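Local structure of extracellular solute-binding protein, family 3 (Methylophaga aminisulfidivorans MP, 5SV6) at residues 58-61 with 62-66; 71-74 with 75-79; 170-173 with 174-178; 256-259 with 260-263. The protein is of unknown function but has the build of a periplasmic solute-binding protein and, as an MxaJ, is probably connected with the methanol dehydrogenase system. All coordinates share one frame; numbering follows the deposited sequence.

Interaction 1: residues 58-61 with 62-66; sequences YSNK and QQEGF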
# COMPACT_ATOMS: atom_id res chain seq x y z
N TYR A 58 -1.37 -2.80 -7.32
CA TYR A 58 -1.25 -4.13 -6.74
C TYR A 58 -1.70 -5.24 -7.67
O TYR A 58 -0.99 -6.24 -7.83
CB TYR A 58 -2.07 -4.25 -5.44
CG TYR A 58 -1.75 -3.26 -4.34
CD1 TYR A 58 -2.50 -2.10 -4.18
CD2 TYR A 58 -0.74 -3.51 -3.43
CE1 TYR A 58 -2.23 -1.22 -3.16
CE2 TYR A 58 -0.46 -2.62 -2.41
CZ TYR A 58 -1.21 -1.48 -2.28
OH TYR A 58 -0.93 -0.60 -1.25
N SER A 59 -2.88 -5.08 -8.27
CA SER A 59 -3.57 -6.20 -8.89
C SER A 59 -4.68 -5.73 -9.82
O SER A 59 -5.35 -4.74 -9.54
CB SER A 59 -4.21 -7.08 -7.79
OG SER A 59 -4.98 -8.13 -8.35
N ASN A 60 -4.86 -6.43 -10.94
CA ASN A 60 -6.11 -6.34 -11.69
C ASN A 60 -6.42 -7.66 -12.41
O ASN A 60 -5.57 -8.55 -12.48
CB ASN A 60 -6.16 -5.11 -12.63
CG ASN A 60 -5.25 -5.23 -13.87
OD1 ASN A 60 -4.73 -6.30 -14.18
ND2 ASN A 60 -5.07 -4.11 -14.57
N LYS A 61 -7.63 -7.79 -12.96
CA LYS A 61 -8.02 -9.04 -13.60
C LYS A 61 -7.10 -9.39 -14.77
O LYS A 61 -6.97 -10.56 -15.13
CB LYS A 61 -9.50 -9.01 -14.03
CG LYS A 61 -10.05 -10.40 -14.41
CD LYS A 61 -11.56 -10.42 -14.40
CE LYS A 61 -12.09 -11.81 -14.74
NZ LYS A 61 -13.55 -11.91 -14.44
N GLN A 62 -6.44 -8.39 -15.34
CA GLN A 62 -5.50 -8.63 -16.45
C GLN A 62 -4.11 -9.04 -15.97
O GLN A 62 -3.19 -9.22 -16.78
CB GLN A 62 -5.43 -7.43 -17.38
CG GLN A 62 -6.69 -7.23 -18.21
CD GLN A 62 -7.87 -6.77 -17.37
OE1 GLN A 62 -7.80 -5.75 -16.67
NE2 GLN A 62 -8.95 -7.53 -17.41
N GLN A 63 -3.97 -9.19 -14.65
CA GLN A 63 -2.73 -9.65 -14.03
C GLN A 63 -1.57 -8.69 -14.26
O GLN A 63 -0.41 -9.10 -14.33
CB GLN A 63 -2.39 -11.08 -14.48
CG GLN A 63 -3.50 -12.08 -14.19
CD GLN A 63 -3.14 -13.52 -14.58
OE1 GLN A 63 -1.97 -13.90 -14.59
NE2 GLN A 63 -4.16 -14.31 -14.90
N GLU A 64 -1.89 -7.41 -14.34
CA GLU A 64 -0.89 -6.38 -14.62
C GLU A 64 -0.28 -5.74 -13.36
O GLU A 64 0.68 -4.96 -13.45
CB GLU A 64 -1.49 -5.30 -15.52
CG GLU A 64 -1.90 -5.83 -16.88
CD GLU A 64 -2.70 -4.84 -17.68
OE1 GLU A 64 -3.42 -4.01 -17.08
OE2 GLU A 64 -2.61 -4.88 -18.93
N GLY A 65 -0.80 -6.10 -12.19
CA GLY A 65 -0.32 -5.52 -10.95
C GLY A 65 0.93 -6.21 -10.43
O GLY A 65 1.20 -7.35 -10.80
N PHE A 66 1.68 -5.54 -9.56
CA PHE A 66 2.93 -6.13 -9.05
C PHE A 66 2.71 -7.37 -8.18
O PHE A 66 3.53 -8.30 -8.20
CB PHE A 66 3.88 -5.09 -8.40
CG PHE A 66 3.49 -4.66 -7.00
CD1 PHE A 66 3.84 -5.43 -5.90
CD2 PHE A 66 2.86 -3.46 -6.79
CE1 PHE A 66 3.51 -5.03 -4.62
CE2 PHE A 66 2.53 -3.05 -5.52
CZ PHE A 66 2.85 -3.83 -4.43
O HOH W 1 -6.49 -13.32 -15.36

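Interaction 2: residues 71-74 with 75-79; sequences AKIL and ADTMD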
# COMPACT_ATOMS: atom_id res chain seq x y z
N ALA A 71 2.59 -13.39 -7.31
CA ALA A 71 1.80 -14.60 -7.15
C ALA A 71 2.30 -15.69 -8.09
O ALA A 71 2.37 -16.87 -7.73
CB ALA A 71 0.32 -14.31 -7.41
N LYS A 72 2.65 -15.28 -9.30
CA LYS A 72 3.20 -16.20 -10.30
C LYS A 72 4.53 -16.79 -9.83
O LYS A 72 4.75 -18.01 -9.88
CB LYS A 72 3.28 -15.49 -11.66
CG LYS A 72 4.06 -16.16 -12.81
CD LYS A 72 3.86 -17.66 -12.92
CE LYS A 72 2.41 -18.08 -13.01
NZ LYS A 72 2.23 -19.23 -12.05
N ILE A 73 5.42 -15.93 -9.35
CA ILE A 73 6.67 -16.38 -8.76
C ILE A 73 6.42 -17.36 -7.61
O ILE A 73 7.03 -18.43 -7.55
CB ILE A 73 7.51 -15.19 -8.26
CG1 ILE A 73 7.97 -14.34 -9.45
CG2 ILE A 73 8.69 -15.67 -7.45
CD1 ILE A 73 8.67 -13.06 -9.06
N LEU A 74 5.52 -17.01 -6.70
CA LEU A 74 5.24 -17.87 -5.55
C LEU A 74 4.70 -19.25 -5.97
O LEU A 74 5.13 -20.29 -5.45
CB LEU A 74 4.27 -17.18 -4.58
CG LEU A 74 3.89 -17.94 -3.31
CD1 LEU A 74 5.13 -18.32 -2.46
CD2 LEU A 74 2.88 -17.12 -2.48
N ALA A 75 3.78 -19.26 -6.93
CA ALA A 75 3.20 -20.52 -7.39
C ALA A 75 4.23 -21.39 -8.13
O ALA A 75 4.31 -22.61 -7.91
CB ALA A 75 1.98 -20.29 -8.25
N ASP A 76 5.02 -20.76 -9.01
CA ASP A 76 6.08 -21.46 -9.75
C ASP A 76 7.07 -22.10 -8.79
O ASP A 76 7.46 -23.26 -8.95
CB ASP A 76 6.84 -20.49 -10.66
CG ASP A 76 6.06 -20.10 -11.91
OD1 ASP A 76 4.99 -20.70 -12.18
OD2 ASP A 76 6.52 -19.20 -12.64
N THR A 77 7.47 -21.33 -7.78
CA THR A 77 8.45 -21.79 -6.79
C THR A 77 7.94 -22.98 -5.98
O THR A 77 8.72 -23.85 -5.58
CB THR A 77 8.87 -20.64 -5.87
OG1 THR A 77 9.33 -19.55 -6.68
CG2 THR A 77 10.00 -21.08 -4.92
N MSE A 78 6.63 -23.03 -5.76
CA MSE A 78 6.01 -24.11 -5.02
C MSE A 78 5.60 -25.26 -5.92
O MSE A 78 5.00 -26.23 -5.46
CB MSE A 78 4.77 -23.59 -4.26
CG MSE A 78 5.08 -22.50 -3.27
SE MSE A 78 3.46 -21.72 -2.52
CE MSE A 78 2.98 -23.21 -1.34
N ASP A 79 5.90 -25.13 -7.21
CA ASP A 79 5.46 -26.11 -8.21
C ASP A 79 3.94 -26.31 -8.23
O ASP A 79 3.44 -27.43 -8.34
CB ASP A 79 6.18 -27.44 -8.02
CG ASP A 79 7.67 -27.33 -8.23
OD1 ASP A 79 8.09 -26.74 -9.25
OD2 ASP A 79 8.44 -27.81 -7.38
O HOH W 2 3.06 -22.24 -11.86

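Interaction 3: residues 170-173 with 174-178; sequences DKYE and GNFNY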
# COMPACT_ATOMS: atom_id res chain seq x y z
N ASP A 170 -2.15 19.75 13.20
CA ASP A 170 -3.28 20.69 13.16
C ASP A 170 -3.66 21.14 11.75
O ASP A 170 -4.06 22.29 11.55
CB ASP A 170 -3.00 21.90 14.06
CG ASP A 170 -2.77 21.49 15.51
OD1 ASP A 170 -3.52 20.63 16.02
OD2 ASP A 170 -1.82 22.00 16.14
N LYS A 171 -3.53 20.25 10.78
CA LYS A 171 -3.89 20.58 9.41
C LYS A 171 -5.07 19.73 8.94
O LYS A 171 -5.55 19.90 7.82
CB LYS A 171 -2.70 20.35 8.47
CG LYS A 171 -1.54 21.31 8.65
CD LYS A 171 -1.92 22.70 8.17
CE LYS A 171 -0.77 23.69 8.32
NZ LYS A 171 -1.13 25.01 7.70
N TYR A 172 -5.52 18.81 9.78
CA TYR A 172 -6.55 17.85 9.37
C TYR A 172 -7.89 18.52 9.06
O TYR A 172 -8.49 18.24 8.03
CB TYR A 172 -6.76 16.77 10.43
CG TYR A 172 -7.97 15.89 10.18
CD1 TYR A 172 -7.89 14.78 9.35
CD2 TYR A 172 -9.20 16.19 10.76
CE1 TYR A 172 -9.00 13.99 9.11
CE2 TYR A 172 -10.32 15.40 10.52
CZ TYR A 172 -10.20 14.30 9.70
OH TYR A 172 -11.30 13.50 9.46
N GLU A 173 -8.37 19.39 9.95
CA GLU A 173 -9.67 20.03 9.74
C GLU A 173 -9.71 20.87 8.47
O GLU A 173 -10.68 20.80 7.71
CB GLU A 173 -10.10 20.86 10.95
CG GLU A 173 -10.54 20.03 12.15
CD GLU A 173 -11.81 19.21 11.91
OE1 GLU A 173 -12.50 19.43 10.88
OE2 GLU A 173 -12.12 18.34 12.76
N GLY A 174 -8.67 21.66 8.24
CA GLY A 174 -8.63 22.54 7.08
C GLY A 174 -8.43 21.80 5.78
O GLY A 174 -8.62 22.37 4.70
N ASN A 175 -8.06 20.53 5.88
CA ASN A 175 -7.80 19.70 4.69
C ASN A 175 -8.91 18.68 4.43
O ASN A 175 -8.90 17.98 3.43
CB ASN A 175 -6.45 18.99 4.85
CG ASN A 175 -6.03 18.24 3.60
OD1 ASN A 175 -5.75 18.84 2.57
ND2 ASN A 175 -5.95 16.91 3.71
N PHE A 176 -9.88 18.62 5.33
CA PHE A 176 -10.91 17.59 5.26
C PHE A 176 -11.73 17.64 3.97
O PHE A 176 -11.88 16.63 3.29
CB PHE A 176 -11.84 17.70 6.48
CG PHE A 176 -12.87 16.62 6.56
CD1 PHE A 176 -14.14 16.81 6.03
CD2 PHE A 176 -12.57 15.41 7.16
CE1 PHE A 176 -15.10 15.81 6.12
CE2 PHE A 176 -13.53 14.40 7.24
CZ PHE A 176 -14.78 14.60 6.72
N ASN A 177 -12.26 18.82 3.63
CA ASN A 177 -13.04 18.95 2.40
C ASN A 177 -12.25 18.54 1.16
O ASN A 177 -12.76 17.84 0.29
CB ASN A 177 -13.60 20.37 2.24
CG ASN A 177 -14.59 20.74 3.33
OD1 ASN A 177 -15.15 19.87 4.00
ND2 ASN A 177 -14.79 22.04 3.53
N TYR A 178 -10.99 18.96 1.08
CA TYR A 178 -10.12 18.53 -0.01
C TYR A 178 -9.99 17.00 -0.10
O TYR A 178 -10.17 16.42 -1.17
CB TYR A 178 -8.74 19.16 0.10
CG TYR A 178 -7.81 18.72 -1.00
CD1 TYR A 178 -8.14 18.93 -2.33
CD2 TYR A 178 -6.62 18.07 -0.71
CE1 TYR A 178 -7.31 18.52 -3.35
CE2 TYR A 178 -5.77 17.65 -1.74
CZ TYR A 178 -6.13 17.88 -3.05
OH TYR A 178 -5.31 17.48 -4.07
O HOH W 3 -6.75 22.51 10.14
O HOH W 4 -7.59 16.04 6.08
O HOH W 5 -11.93 21.21 5.21

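Interaction 4: residues 256-259 with 260-263; sequences AVRS and DDQE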
# COMPACT_ATOMS: atom_id res chain seq x y z
N ALA A 256 -0.58 -13.85 3.58
CA ALA A 256 -1.51 -14.31 4.62
C ALA A 256 -2.23 -15.58 4.19
O ALA A 256 -2.63 -15.71 3.02
CB ALA A 256 -2.53 -13.23 4.96
N VAL A 257 -2.41 -16.50 5.13
CA VAL A 257 -3.29 -17.65 4.94
C VAL A 257 -4.16 -17.75 6.20
O VAL A 257 -3.89 -17.09 7.19
CB VAL A 257 -2.49 -18.97 4.77
CG1 VAL A 257 -1.46 -18.83 3.65
CG2 VAL A 257 -1.78 -19.35 6.06
N ARG A 258 -5.21 -18.58 6.17
CA ARG A 258 -5.99 -18.82 7.39
C ARG A 258 -5.10 -19.35 8.52
O ARG A 258 -4.13 -20.05 8.26
CB ARG A 258 -7.14 -19.80 7.13
CG ARG A 258 -8.23 -19.25 6.21
CD ARG A 258 -9.25 -20.34 5.93
NE ARG A 258 -8.67 -21.40 5.12
CZ ARG A 258 -8.56 -21.34 3.80
NH1 ARG A 258 -8.98 -20.27 3.15
NH2 ARG A 258 -8.02 -22.35 3.13
N SER A 259 -5.44 -19.02 9.76
CA SER A 259 -4.58 -19.36 10.91
C SER A 259 -4.32 -20.86 11.06
O SER A 259 -3.27 -21.27 11.55
CB SER A 259 -5.19 -18.79 12.19
OG SER A 259 -4.52 -19.30 13.33
N ASP A 260 -5.27 -21.68 10.63
CA ASP A 260 -5.14 -23.13 10.76
C ASP A 260 -4.35 -23.78 9.62
O ASP A 260 -4.07 -24.99 9.67
CB ASP A 260 -6.53 -23.75 10.84
CG ASP A 260 -7.31 -23.57 9.56
OD1 ASP A 260 -7.99 -22.53 9.41
OD2 ASP A 260 -7.23 -24.46 8.69
N ASP A 261 -4.01 -23.00 8.60
CA ASP A 261 -3.35 -23.54 7.40
C ASP A 261 -1.85 -23.52 7.58
O ASP A 261 -1.12 -22.94 6.78
CB ASP A 261 -3.72 -22.73 6.15
CG ASP A 261 -4.75 -23.44 5.27
OD1 ASP A 261 -5.26 -24.51 5.68
OD2 ASP A 261 -5.07 -22.92 4.18
N GLN A 262 -1.39 -24.16 8.65
CA GLN A 262 0.01 -24.08 9.03
C GLN A 262 0.93 -24.81 8.06
O GLN A 262 2.07 -24.38 7.84
CB GLN A 262 0.19 -24.58 10.47
CG GLN A 262 -0.41 -23.63 11.52
CD GLN A 262 0.37 -22.32 11.63
OE1 GLN A 262 1.60 -22.33 11.67
NE2 GLN A 262 -0.34 -21.20 11.68
N GLU A 263 0.47 -25.90 7.45
CA GLU A 263 1.35 -26.63 6.54
C GLU A 263 1.60 -25.80 5.28
O GLU A 263 2.73 -25.70 4.81
CB GLU A 263 0.79 -28.01 6.19
CG GLU A 263 0.92 -29.03 7.32
CD GLU A 263 2.37 -29.35 7.68
OE1 GLU A 263 3.21 -29.44 6.76
OE2 GLU A 263 2.66 -29.51 8.88
O HOH W 6 -5.53 -20.27 3.89
O HOH W 7 -8.19 -23.92 6.21

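Interaction 1: residues 58-61 with 62-66
From N60 to Q63 the chain makes a type I beta turn, closed by the backbone bond from Q63 N to N60 O (2.8 Å), and residues 62-66 then run back almost antiparallel to 58-61, the end-to-end directions lying 165° apart. The turn carries the chain from the short strand 59-60 to helix 66-77, within the periplasmic binding protein-like fold; Y58 and S59 form a classic beta bulge just before it. N60 is the polar hub. Its first torsion (72°) sets CG between the backbone N and the carbonyl carbon, which turns the amide back over the returning chain. There OD1 accepts E64 N at 3.1 Å along a nearly straight bond, the donor standing above the amide's carbonyl plane, while ND2 donates a hydrogen bond to the side chain of E64. An asparagine suits this buried site because one small amide can accept from a residue's backbone and donate to its carboxylate. At the exposed end of the turn a water bridges K61 O and Q63 NE2. G65, at the N-cap of the helix, lies against the backbone of Y58 and S59, its CA 3.3 Å from Y58 O in a CA-H...O contact. Beyond it the rings of Y58 and F66 lie side by side at an oblique 41°, CD2 of Y58 being 3.7 Å from CZ of F66. The Y58 hydroxyl bonds to E218, and F66 also packs on L283. N60 ND2 meets E64 OE1 on its anti side at 3.0 Å, the oxygen lying in the plane of the amide.

Interaction 2: residues 71-74 with 75-79
L74 and M78, one helical turn apart, lie side by side and point the same way: CD1 of L74 is 3.8 Å from the SE of M78, here a selenomethionine. This is the close-packed side. L74, A75 and M78 all rest on L47 of strand 47-52, and A271 of helix 262-274 touches both L74 and M78; a branched leucine and a long flexible chain can fill the irregular surface between sheet and helix, while the small A75 lets the helix sit close. Next to them T77 uses its hydroxyl on its own helix. With OG1 beside the backbone N (chi1 -54°), it reaches I73 O at 2.7 Å from above the carbonyl plane, and T77 N reaches the same oxygen from the opposite face at 2.9 Å, so two bonds grip one carbonyl. These are the last turns of helix 66-77, which ends in a Schellman motif: D79 takes positive phi (56°), and D79 N bonds to D76 O. The looser side belongs to K72 and the exposed D76. The lysine chain bends at chi2, chi3 and chi4, laying its CD 3.1 Å from OD2 of D76 and curling NZ over the carboxylate. The salt bridge from K72 NZ to D76 OD1 is 3.1 Å long and comes from above the carboxylate plane, 53° out of it. A water spans the same two atoms, donating to OD1 of D76 and accepting from NZ of K72.

Interaction 3: residues 170-173 with 174-178
Y172 and F176 stand one turn apart near the start of helix 172-180, which follows a Schellman motif closing the preceding helix, with D170 at its C-prime position. This first turn is only loosely bonded: N175 N reaches Y172 O at 3.2 Å from well above the carbonyl plane, and the bond from F176 N to E173 O is weak. The CB of F176 lies 3.5 Å from E173 O. CG then stands anti to the backbone N (chi1 -175°), which carries the ring alongside that of Y172, the two planes 66° apart. CD2 lies 3.6 Å from CZ of Y172 and nearer still to its hydroxyl, and CE2, next along the ring, is 3.3 Å from Y172 OH. Long, flat side chains suit these positions because they can meet across one turn; Y172 has a further cation-pi partner in R167. Waters complete the slack turn: one links Y172 O to N175 ND2, while OD1 of N175 bonds to F154. Another joins E173 O to N177 N across the kink. Y172 OH sits at the edge of the F176 ring, near its plane, 3.2 Å from CD2.

Interaction 4: residues 256-259 with 260-263
R258 and D261 face each other across a type I beta turn that leads from strand 247-257 into helix 262-274. Among the backbone bonds, D261 N donates to R258 O at 3.0 Å and closes the turn; D261, at the N-cap position, is also the centre of an inverse gamma turn, and its side chain makes no capping bond but turns to R258 and two waters. The charged contact is a salt bridge from R258 NH2 to D261 OD2, 3.2 Å long, the two side chains lying side by side with guanidinium and carboxylate planes 66° apart. A bend at chi3 (-68°) swings the guanidinium alongside the aspartate. Arginine suits the place because its several N-H groups serve different partners: NH2 also pairs with D105, and NH1 bonds to the backbone oxygens of C104 and L99. Water-mediated links complete the polar network. One water joins R258 N to D261 OD2 and sits over one face of the guanidinium. A second, in its plane at the edge, accepts from NE of R258 at 2.8 Å and donates to OD2 of D260 and OD1 of D261. The apolar contribution is small: CG2 of V257 lies 3.9 Å from CB of D261, while the valine packs on L264 and I268. On the exposed side, Q262 folds back so that NE2 gives S259 O a bond of 2.9 Å, almost straight at 178°.

How the interactions relate
All four are local contacts at turns or helix ends. Interactions 1 and 2 share one element: the turn of 58-66 leads into helix 66-77, whose final turns make interaction 2, with centres 16 Å apart. Interaction 4 opens helix 262-274, which goes on to touch the helix of interaction 2; its centre is 17 Å from that of interaction 2, and their nearest atoms are about 7 Å apart. These three lie 24 Å or less from one another, centre to centre. Interaction 3 sits on the opposite side of the chain's centre from interaction 2, their centres 44 Å apart, consistent with the two-lobed build of periplasmic binding proteins.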